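Local coordinates for putative pyrroline carboxylate reductase (Streptococcus pyogenes, PDB 2AHR), which probably catalyses the NAD(P)H-dependent reduction of 1-pyrroline-5-carboxylate to L-proline, the final step of proline biosynthesis, at residues V102-N114 with T124-Q137. Numbering follows the deposited sequence.
With NAP (NADP nicotinamide-adenine-dinucleotide phosphate), chain S.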
ATOM      1  N   VAL E 102     -13.060 -35.732 -30.145  1.00 50.63           N
ATOM      2  CA  VAL E 102     -13.097 -37.176 -29.891  1.00 50.75           C
ATOM      3  C   VAL E 102     -14.338 -37.902 -30.470  1.00 51.24           C
ATOM      4  O   VAL E 102     -14.294 -39.107 -30.730  1.00 51.61           O
ATOM      5  CB  VAL E 102     -12.933 -37.405 -28.351  1.00 50.71           C
ATOM      6  CG1 VAL E 102     -14.072 -38.211 -27.739  1.00 49.89           C
ATOM      7  CG2 VAL E 102     -11.557 -37.938 -28.018  1.00 49.94           C
ATOM      8  N   GLY E 103     -15.437 -37.181 -30.676  1.00 51.38           N
ATOM      9  CA  GLY E 103     -16.623 -37.792 -31.277  1.00 51.74           C
ATOM     10  C   GLY E 103     -17.921 -37.542 -30.538  1.00 51.96           C
ATOM     11  O   GLY E 103     -17.951 -37.504 -29.296  1.00 52.12           O
ATOM     12  N   GLN E 104     -18.997 -37.391 -31.311  1.00 51.44           N
ATOM     13  CA  GLN E 104     -20.315 -37.037 -30.791  1.00 50.96           C
ATOM     14  C   GLN E 104     -21.143 -38.257 -30.431  1.00 50.79           C
ATOM     15  O   GLN E 104     -22.287 -38.131 -29.964  1.00 50.63           O
ATOM     16  CB  GLN E 104     -21.071 -36.209 -31.828  1.00 51.38           C
ATOM     17  CG  GLN E 104     -20.362 -34.909 -32.237  1.00 51.95           C
ATOM     18  CD  GLN E 104     -20.400 -33.850 -31.142  1.00 52.25           C
ATOM     19  OE1 GLN E 104     -21.235 -33.909 -30.236  1.00 52.21           O
ATOM     20  NE2 GLN E 104     -19.508 -32.867 -31.234  1.00 51.87           N
ATOM     21  N   ASP E 105     -20.568 -39.434 -30.662  1.00 50.43           N
ATOM     22  CA  ASP E 105     -21.249 -40.702 -30.393  1.00 50.71           C
ATOM     23  C   ASP E 105     -20.687 -41.455 -29.180  1.00 49.92           C
ATOM     24  O   ASP E 105     -21.044 -42.604 -28.947  1.00 50.57           O
ATOM     25  CB  ASP E 105     -21.246 -41.599 -31.645  1.00 51.07           C
ATOM     26  CG  ASP E 105     -19.841 -41.892 -32.166  1.00 53.22           C
ATOM     27  OD1 ASP E 105     -18.895 -41.117 -31.880  1.00 54.30           O
ATOM     28  OD2 ASP E 105     -19.682 -42.912 -32.872  1.00 55.76           O
ATOM     29  N   LEU E 106     -19.838 -40.799 -28.392  1.00 48.82           N
ATOM     30  CA  LEU E 106     -19.228 -41.442 -27.223  1.00 47.64           C
ATOM     31  C   LEU E 106     -19.805 -40.958 -25.885  1.00 46.70           C
ATOM     32  O   LEU E 106     -19.992 -39.754 -25.684  1.00 46.78           O
ATOM     33  CB  LEU E 106     -17.708 -41.282 -27.250  1.00 47.20           C
ATOM     34  CG  LEU E 106     -17.056 -41.891 -28.496  1.00 48.24           C
ATOM     35  CD1 LEU E 106     -15.603 -41.465 -28.621  1.00 47.60           C
ATOM     36  CD2 LEU E 106     -17.189 -43.424 -28.520  1.00 48.34           C
ATOM     37  N   PRO E 107     -20.110 -41.901 -24.975  1.00 45.55           N
ATOM     38  CA  PRO E 107     -20.371 -41.485 -23.599  1.00 44.54           C
ATOM     39  C   PRO E 107     -19.076 -40.909 -23.026  1.00 43.45           C
ATOM     40  O   PRO E 107     -18.031 -41.539 -23.121  1.00 42.93           O
ATOM     41  CB  PRO E 107     -20.752 -42.800 -22.894  1.00 44.69           C
ATOM     42  CG  PRO E 107     -21.169 -43.744 -24.040  1.00 44.90           C
ATOM     43  CD  PRO E 107     -20.237 -43.362 -25.149  1.00 45.10           C
ATOM     44  N   LEU E 108     -19.141 -39.699 -22.480  1.00 42.26           N
ATOM     45  CA  LEU E 108     -17.947 -39.043 -21.941  1.00 41.09           C
ATOM     46  C   LEU E 108     -18.180 -38.593 -20.513  1.00 40.22           C
ATOM     47  O   LEU E 108     -19.271 -38.088 -20.158  1.00 39.72           O
ATOM     48  CB  LEU E 108     -17.510 -37.849 -22.804  1.00 40.86           C
ATOM     49  CG  LEU E 108     -17.267 -38.051 -24.312  1.00 40.30           C
ATOM     50  CD1 LEU E 108     -17.291 -36.716 -25.021  1.00 39.41           C
ATOM     51  CD2 LEU E 108     -15.965 -38.809 -24.603  1.00 39.86           C
ATOM     52  N   LEU E 109     -17.149 -38.785 -19.699  1.00 38.75           N
ATOM     53  CA  LEU E 109     -17.210 -38.415 -18.290  1.00 37.53           C
ATOM     54  C   LEU E 109     -16.060 -37.527 -17.894  1.00 37.02           C
ATOM     55  O   LEU E 109     -14.954 -37.643 -18.433  1.00 36.66           O
ATOM     56  CB  LEU E 109     -17.241 -39.655 -17.386  1.00 37.45           C
ATOM     57  CG  LEU E 109     -18.441 -40.576 -17.596  1.00 36.65           C
ATOM     58  CD1 LEU E 109     -18.034 -41.770 -18.461  1.00 37.01           C
ATOM     59  CD2 LEU E 109     -19.040 -41.017 -16.277  1.00 35.70           C
ATOM     60  N   ARG E 110     -16.338 -36.631 -16.950  1.00 35.95           N
ATOM     61  CA  ARG E 110     -15.294 -35.838 -16.323  1.00 35.36           C
ATOM     62  C   ARG E 110     -15.151 -36.155 -14.836  1.00 34.82           C
ATOM     63  O   ARG E 110     -16.150 -36.257 -14.111  1.00 34.60           O
ATOM     64  CB  ARG E 110     -15.573 -34.329 -16.476  1.00 35.36           C
ATOM     65  CG  ARG E 110     -15.211 -33.735 -17.812  1.00 35.57           C
ATOM     66  CD  ARG E 110     -15.459 -32.218 -17.791  1.00 36.82           C
ATOM     67  NE  ARG E 110     -14.410 -31.476 -17.083  1.00 36.77           N
ATOM     68  CZ  ARG E 110     -14.466 -30.168 -16.828  1.00 38.13           C
ATOM     69  NH1 ARG E 110     -15.523 -29.449 -17.205  1.00 36.20           N
ATOM     70  NH2 ARG E 110     -13.461 -29.578 -16.200  1.00 38.94           N
ATOM     71  N   ILE E 111     -13.897 -36.277 -14.399  1.00 33.85           N
ATOM     72  CA  ILE E 111     -13.557 -36.319 -12.985  1.00 33.73           C
ATOM     73  C   ILE E 111     -12.608 -35.172 -12.587  1.00 33.85           C
ATOM     74  O   ILE E 111     -11.824 -34.647 -13.419  1.00 33.91           O
ATOM     75  CB  ILE E 111     -12.954 -37.695 -12.555  1.00 34.02           C
ATOM     76  CG1 ILE E 111     -11.624 -37.961 -13.272  1.00 32.90           C
ATOM     77  CG2 ILE E 111     -13.981 -38.828 -12.756  1.00 32.97           C
ATOM     78  CD1 ILE E 111     -10.841 -39.212 -12.734  1.00 33.00           C
HETATM   79  N   MSE E 112     -12.712 -34.752 -11.328  1.00 33.16           N
HETATM   80  CA  MSE E 112     -11.762 -33.795 -10.768  1.00 32.84           C
HETATM   81  C   MSE E 112     -11.241 -34.357  -9.465  1.00 32.59           C
HETATM   82  O   MSE E 112     -11.869 -34.180  -8.434  1.00 32.14           O
HETATM   83  CB  MSE E 112     -12.362 -32.389 -10.580  1.00 32.64           C
HETATM   84  CG  MSE E 112     -11.328 -31.291 -10.143  1.00 31.82           C
HETATM   85 SE   MSE E 112      -9.655 -31.418 -10.898  1.00 25.50          SE
HETATM   86  CE  MSE E 112     -10.162 -31.103 -12.572  1.00 25.75           C
ATOM     87  N   PRO E 113     -10.109 -35.087  -9.536  1.00 32.22           N
ATOM     88  CA  PRO E 113      -9.414 -35.700  -8.406  1.00 32.28           C
ATOM     89  C   PRO E 113      -8.360 -34.783  -7.788  1.00 32.44           C
ATOM     90  O   PRO E 113      -8.133 -33.669  -8.279  1.00 32.16           O
ATOM     91  CB  PRO E 113      -8.747 -36.933  -9.043  1.00 31.99           C
ATOM     92  CG  PRO E 113      -8.402 -36.460 -10.459  1.00 32.51           C
ATOM     93  CD  PRO E 113      -9.461 -35.408 -10.825  1.00 32.69           C
ATOM     94  N   ASN E 114      -7.721 -35.243  -6.715  1.00 32.39           N
ATOM     95  CA  ASN E 114      -6.585 -34.527  -6.154  1.00 32.43           C
ATOM     96  C   ASN E 114      -5.464 -35.491  -5.747  1.00 33.31           C
ATOM     97  O   ASN E 114      -5.617 -36.714  -5.858  1.00 33.00           O
ATOM     98  CB  ASN E 114      -7.009 -33.558  -5.035  1.00 32.08           C
ATOM     99  CG  ASN E 114      -7.555 -34.269  -3.802  1.00 33.15           C
ATOM    100  OD1 ASN E 114      -7.121 -35.375  -3.457  1.00 34.20           O
ATOM    101  ND2 ASN E 114      -8.497 -33.632  -3.129  1.00 30.38           N
ATOM    102  N   THR E 124     -13.145 -36.331  -5.160  1.00 33.84           N
ATOM    103  CA  THR E 124     -13.264 -36.369  -6.615  1.00 33.83           C
ATOM    104  C   THR E 124     -14.656 -36.025  -7.111  1.00 34.47           C
ATOM    105  O   THR E 124     -15.640 -36.657  -6.715  1.00 34.67           O
ATOM    106  CB  THR E 124     -12.870 -37.771  -7.157  1.00 34.05           C
ATOM    107  OG1 THR E 124     -11.552 -38.101  -6.696  1.00 33.68           O
ATOM    108  CG2 THR E 124     -12.873 -37.811  -8.691  1.00 34.23           C
ATOM    109  N   ALA E 125     -14.746 -35.016  -7.982  1.00 34.59           N
ATOM    110  CA  ALA E 125     -15.998 -34.712  -8.648  1.00 34.57           C
ATOM    111  C   ALA E 125     -16.172 -35.660  -9.836  1.00 35.02           C
ATOM    112  O   ALA E 125     -15.186 -36.078 -10.466  1.00 34.16           O
ATOM    113  CB  ALA E 125     -16.032 -33.259  -9.112  1.00 34.73           C
ATOM    114  N   LEU E 126     -17.432 -35.975 -10.141  1.00 35.26           N
ATOM    115  CA  LEU E 126     -17.772 -36.852 -11.257  1.00 36.22           C
ATOM    116  C   LEU E 126     -19.000 -36.320 -11.974  1.00 36.51           C
ATOM    117  O   LEU E 126     -20.008 -36.006 -11.341  1.00 37.48           O
ATOM    118  CB  LEU E 126     -18.048 -38.286 -10.773  1.00 36.09           C
ATOM    119  CG  LEU E 126     -18.705 -39.294 -11.751  1.00 36.77           C
ATOM    120  CD1 LEU E 126     -17.771 -39.625 -12.920  1.00 33.37           C
ATOM    121  CD2 LEU E 126     -19.116 -40.569 -11.008  1.00 36.47           C
ATOM    122  N   THR E 127     -18.918 -36.220 -13.293  1.00 36.79           N
ATOM    123  CA  THR E 127     -20.103 -35.929 -14.093  1.00 37.18           C
ATOM    124  C   THR E 127     -20.016 -36.578 -15.483  1.00 37.42           C
ATOM    125  O   THR E 127     -18.925 -36.899 -15.952  1.00 37.04           O
ATOM    126  CB  THR E 127     -20.374 -34.401 -14.167  1.00 36.91           C
ATOM    127  OG1 THR E 127     -21.737 -34.185 -14.541  1.00 38.59           O
ATOM    128  CG2 THR E 127     -19.437 -33.701 -15.158  1.00 34.58           C
ATOM    129  N   GLY E 128     -21.165 -36.739 -16.142  1.00 38.41           N
ATOM    130  CA  GLY E 128     -21.220 -37.333 -17.487  1.00 39.27           C
ATOM    131  C   GLY E 128     -22.074 -36.588 -18.508  1.00 39.78           C
ATOM    132  O   GLY E 128     -22.978 -35.816 -18.146  1.00 40.38           O
ATOM    133  N   ASN E 129     -21.780 -36.789 -19.789  1.00 39.96           N
ATOM    134  CA  ASN E 129     -22.627 -36.215 -20.833  1.00 40.48           C
ATOM    135  C   ASN E 129     -23.945 -36.979 -20.958  1.00 41.12           C
ATOM    136  O   ASN E 129     -24.183 -37.964 -20.244  1.00 41.18           O
ATOM    137  CB  ASN E 129     -21.897 -36.038 -22.184  1.00 39.83           C
ATOM    138  CG  ASN E 129     -21.547 -37.358 -22.870  1.00 40.51           C
ATOM    139  OD1 ASN E 129     -21.958 -38.440 -22.436  1.00 39.08           O
ATOM    140  ND2 ASN E 129     -20.759 -37.269 -23.960  1.00 40.29           N
ATOM    141  N   ALA E 130     -24.807 -36.501 -21.846  1.00 42.13           N
ATOM    142  CA  ALA E 130     -26.141 -37.061 -22.015  1.00 43.02           C
ATOM    143  C   ALA E 130     -26.130 -38.524 -22.532  1.00 43.78           C
ATOM    144  O   ALA E 130     -27.140 -39.228 -22.425  1.00 44.06           O
ATOM    145  CB  ALA E 130     -26.960 -36.147 -22.920  1.00 42.77           C
ATOM    146  N   LEU E 131     -24.977 -38.973 -23.043  1.00 44.43           N
ATOM    147  CA  LEU E 131     -24.793 -40.354 -23.521  1.00 45.54           C
ATOM    148  C   LEU E 131     -24.412 -41.389 -22.448  1.00 46.67           C
ATOM    149  O   LEU E 131     -24.363 -42.600 -22.731  1.00 46.51           O
ATOM    150  CB  LEU E 131     -23.759 -40.393 -24.644  1.00 45.41           C
ATOM    151  CG  LEU E 131     -24.261 -39.864 -25.987  1.00 45.84           C
ATOM    152  CD1 LEU E 131     -23.142 -39.809 -27.008  1.00 43.27           C
ATOM    153  CD2 LEU E 131     -25.411 -40.736 -26.461  1.00 45.95           C
ATOM    154  N   VAL E 132     -24.131 -40.908 -21.231  1.00 47.25           N
ATOM    155  CA  VAL E 132     -23.768 -41.762 -20.107  1.00 47.70           C
ATOM    156  C   VAL E 132     -25.012 -42.290 -19.402  1.00 48.53           C
ATOM    157  O   VAL E 132     -25.849 -41.514 -18.936  1.00 48.75           O
ATOM    158  CB  VAL E 132     -22.869 -40.997 -19.090  1.00 47.78           C
ATOM    159  CG1 VAL E 132     -22.675 -41.820 -17.804  1.00 47.07           C
ATOM    160  CG2 VAL E 132     -21.529 -40.629 -19.724  1.00 45.73           C
ATOM    161  N   SER E 133     -25.134 -43.610 -19.331  1.00 50.04           N
ATOM    162  CA  SER E 133     -26.241 -44.247 -18.612  1.00 51.70           C
ATOM    163  C   SER E 133     -26.048 -44.246 -17.082  1.00 52.55           C
ATOM    164  O   SER E 133     -24.942 -44.014 -16.590  1.00 52.70           O
ATOM    165  CB  SER E 133     -26.421 -45.678 -19.115  1.00 51.70           C
ATOM    166  OG  SER E 133     -25.260 -46.451 -18.868  1.00 52.50           O
ATOM    167  N   GLN E 134     -27.133 -44.503 -16.345  1.00 53.57           N
ATOM    168  CA  GLN E 134     -27.084 -44.745 -14.893  1.00 54.26           C
ATOM    169  C   GLN E 134     -26.057 -45.801 -14.527  1.00 53.48           C
ATOM    170  O   GLN E 134     -25.309 -45.630 -13.570  1.00 53.88           O
ATOM    171  CB  GLN E 134     -28.438 -45.235 -14.364  1.00 54.98           C
ATOM    172  CG  GLN E 134     -29.637 -44.378 -14.732  1.00 59.11           C
ATOM    173  CD  GLN E 134     -29.770 -43.142 -13.862  1.00 62.90           C
ATOM    174  OE1 GLN E 134     -28.899 -42.268 -13.866  1.00 64.91           O
ATOM    175  NE2 GLN E 134     -30.872 -43.058 -13.116  1.00 64.06           N
ATOM    176  N   GLU E 135     -26.044 -46.895 -15.280  0.50 52.57           N
ATOM    177  CA  GLU E 135     -25.185 -48.027 -14.980  0.50 51.68           C
ATOM    178  C   GLU E 135     -23.720 -47.686 -15.203  0.50 50.87           C
ATOM    179  O   GLU E 135     -22.862 -48.059 -14.405  0.50 50.53           O
ATOM    180  CB  GLU E 135     -25.602 -49.247 -15.809  0.50 51.84           C
ATOM    181  CG  GLU E 135     -27.046 -49.686 -15.559  0.50 52.85           C
ATOM    182  CD  GLU E 135     -27.328 -51.105 -16.017  0.50 54.13           C
ATOM    183  OE1 GLU E 135     -27.028 -51.432 -17.187  0.50 54.18           O
ATOM    184  OE2 GLU E 135     -27.861 -51.894 -15.203  0.50 54.71           O
ATOM    185  N   LEU E 136     -23.445 -46.971 -16.289  1.00 49.99           N
ATOM    186  CA  LEU E 136     -22.088 -46.552 -16.614  1.00 49.43           C
ATOM    187  C   LEU E 136     -21.552 -45.547 -15.588  1.00 49.47           C
ATOM    188  O   LEU E 136     -20.397 -45.642 -15.187  1.00 49.24           O
ATOM    189  CB  LEU E 136     -21.995 -45.970 -18.030  1.00 48.92           C
ATOM    190  CG  LEU E 136     -20.596 -45.498 -18.471  1.00 47.79           C
ATOM    191  CD1 LEU E 136     -19.560 -46.604 -18.377  1.00 45.49           C
ATOM    192  CD2 LEU E 136     -20.599 -44.881 -19.869  1.00 45.86           C
ATOM    193  N   GLN E 137     -22.391 -44.598 -15.166  1.00 49.70           N
ATOM    194  CA  GLN E 137     -21.981 -43.615 -14.163  1.00 49.67           C
ATOM    195  C   GLN E 137     -21.637 -44.320 -12.850  1.00 49.25           C
ATOM    196  O   GLN E 137     -20.625 -44.005 -12.213  1.00 48.91           O
ATOM    197  CB  GLN E 137     -23.046 -42.518 -13.977  1.00 50.11           C
ATOM    198  CG  GLN E 137     -22.655 -41.433 -12.963  1.00 51.66           C
ATOM    199  CD  GLN E 137     -22.877 -40.010 -13.456  1.00 54.77           C
ATOM    200  OE1 GLN E 137     -23.014 -39.766 -14.654  1.00 57.19           O
ATOM    201  NE2 GLN E 137     -22.893 -39.056 -12.526  1.00 56.42           N
TER
HETATM  202  PA  NAP S1504       2.106 -33.831 -15.517  1.00 71.82           P
HETATM  203  O1A NAP S1504       2.928 -32.834 -16.257  1.00 70.64           O
HETATM  204  O2A NAP S1504       2.786 -34.228 -14.250  1.00 71.30           O
HETATM  205  O5B NAP S1504       1.756 -35.134 -16.409  1.00 71.91           O
HETATM  206  C5B NAP S1504       1.468 -35.057 -17.787  1.00 74.73           C
HETATM  207  C4B NAP S1504       2.061 -36.298 -18.451  1.00 76.90           C
HETATM  208  O4B NAP S1504       1.586 -36.466 -19.776  1.00 77.46           O
HETATM  209  C3B NAP S1504       3.585 -36.222 -18.507  1.00 77.49           C
HETATM  210  O3B NAP S1504       4.106 -37.324 -17.795  1.00 77.05           O
HETATM  211  C2B NAP S1504       3.942 -36.281 -19.984  1.00 78.55           C
HETATM  212  O2B NAP S1504       5.014 -37.156 -20.302  1.00 80.39           O
HETATM  213  C1B NAP S1504       2.677 -36.872 -20.590  1.00 78.30           C
HETATM  214  N9A NAP S1504       2.552 -36.528 -22.028  1.00 78.43           N
HETATM  215  C8A NAP S1504       3.049 -35.420 -22.678  1.00 78.32           C
HETATM  216  N7A NAP S1504       2.724 -35.512 -23.991  1.00 78.70           N
HETATM  217  C5A NAP S1504       2.034 -36.663 -24.193  1.00 78.29           C
HETATM  218  C6A NAP S1504       1.489 -37.244 -25.339  1.00 78.02           C
HETATM  219  N6A NAP S1504       2.058 -36.972 -26.512  1.00 78.66           N
HETATM  220  N1A NAP S1504       0.828 -38.451 -25.221  1.00 77.76           N
HETATM  221  C2A NAP S1504       0.730 -39.087 -23.996  1.00 77.27           C
HETATM  222  N3A NAP S1504       1.285 -38.509 -22.873  1.00 76.85           N
HETATM  223  C4A NAP S1504       1.925 -37.314 -22.967  1.00 77.94           C
HETATM  224  O3  NAP S1504       0.624 -33.224 -15.264  1.00 69.77           O
HETATM  225  PN  NAP S1504      -0.350 -33.681 -14.051  1.00 68.69           P
HETATM  226  O1N NAP S1504      -0.087 -32.759 -12.909  1.00 69.47           O
HETATM  227  O2N NAP S1504      -0.287 -35.150 -13.821  1.00 67.83           O
HETATM  228  O5D NAP S1504      -1.798 -33.311 -14.666  1.00 66.01           O
HETATM  229  C5D NAP S1504      -2.445 -34.152 -15.594  1.00 62.62           C
HETATM  230  C4D NAP S1504      -3.940 -33.842 -15.626  1.00 60.42           C
HETATM  231  O4D NAP S1504      -4.527 -33.976 -14.345  1.00 58.44           O
HETATM  232  C3D NAP S1504      -4.204 -32.413 -16.088  1.00 59.85           C
HETATM  233  O3D NAP S1504      -5.185 -32.470 -17.095  1.00 60.11           O
HETATM  234  C2D NAP S1504      -4.721 -31.658 -14.870  1.00 58.23           C
HETATM  235  O2D NAP S1504      -5.698 -30.699 -15.261  1.00 55.05           O
HETATM  236  C1D NAP S1504      -5.255 -32.804 -13.984  1.00 57.31           C
HETATM  237  N1N NAP S1504      -5.140 -32.622 -12.513  1.00 55.30           N
HETATM  238  C2N NAP S1504      -3.910 -32.519 -11.894  1.00 53.27           C
HETATM  239  C3N NAP S1504      -3.830 -32.382 -10.505  1.00 51.06           C
HETATM  240  C7N NAP S1504      -2.507 -32.391  -9.796  1.00 49.66           C
HETATM  241  O7N NAP S1504      -2.539 -32.320  -8.389  1.00 49.98           O
HETATM  242  N7N NAP S1504      -1.360 -32.473 -10.484  1.00 47.53           N
HETATM  243  C4N NAP S1504      -5.004 -32.354  -9.743  1.00 51.37           C
HETATM  244  C5N NAP S1504      -6.239 -32.470 -10.365  1.00 50.58           C
HETATM  245  C6N NAP S1504      -6.288 -32.606 -11.754  1.00 54.38           C
HETATM  246  P2B NAP S1504       6.575 -36.825 -20.037  1.00 81.61           P
HETATM  247  O1X NAP S1504       7.398 -37.901 -20.725  1.00 81.45           O
HETATM  248  O2X NAP S1504       6.915 -35.482 -20.642  1.00 81.93           O
HETATM  249  O3X NAP S1504       6.873 -36.815 -18.547  1.00 80.71           O
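Asn129 grips the start of strand 108-112 at Leu108, and Leu106 just before it, and illustrates how a side chain can continue a beta pairing beyond the last strand residue. Its backbone N donates to Leu108 O at 2.8 Å, while its amide reaches back along the partner chain: OD1 accepts the N-H of Leu108, and ND2 gives an almost straight bond (174°) to Leu106 O at 3.1 Å. The latter lies in the planes of both amide and carbonyl; Leu108 N instead stands above the carbonyl plane of OD1. With CG set between its own N and carbonyl carbon (chi1 68°), the amide is directed at the neighbouring backbone. From here the antiparallel hairpin runs through two hydrogen-bonded pairs, Arg110 with Thr127 and Met112 with Ala125.

Packing is tight on the face bearing Leu109 and Ile111. Leu126 sends CD1 between them, 3.8 Å from Leu109 CD2 and 3.9 Å from Ile111 CG2, and Val132 CG2 presses on Leu109 CG at 3.8 Å. Gly128, paired with Leu109, leaves this space to Val132. Pro107 CB extends the apolar patch to Leu136 CD2 at 3.7 Å. The solvent side is the outer part of the turn, around Leu131, with Gln104 and Asp105 beside it. Leu131, though exposed, lays CD1 over the backbone carbonyls of Gln104 and Leu106 (3.4 Å to Leu106 O) and its CB against Pro107.

At the other end, Met112, a selenomethionine, brings SE to 3.6 Å from C5N of the NADP nicotinamide, so the hairpin contributes to the cofactor pocket. In the Rossmann-type domain, strand 108-112 pairs in parallel with strand 86-88, and strand 122-128 continues the sheet to strand 148-152. Helix 95-102 packs on Leu108 and Arg110, whose guanidinium forms a salt bridge with Glu155, while helix 158-185 covers Met112, Ala125 and Thr127.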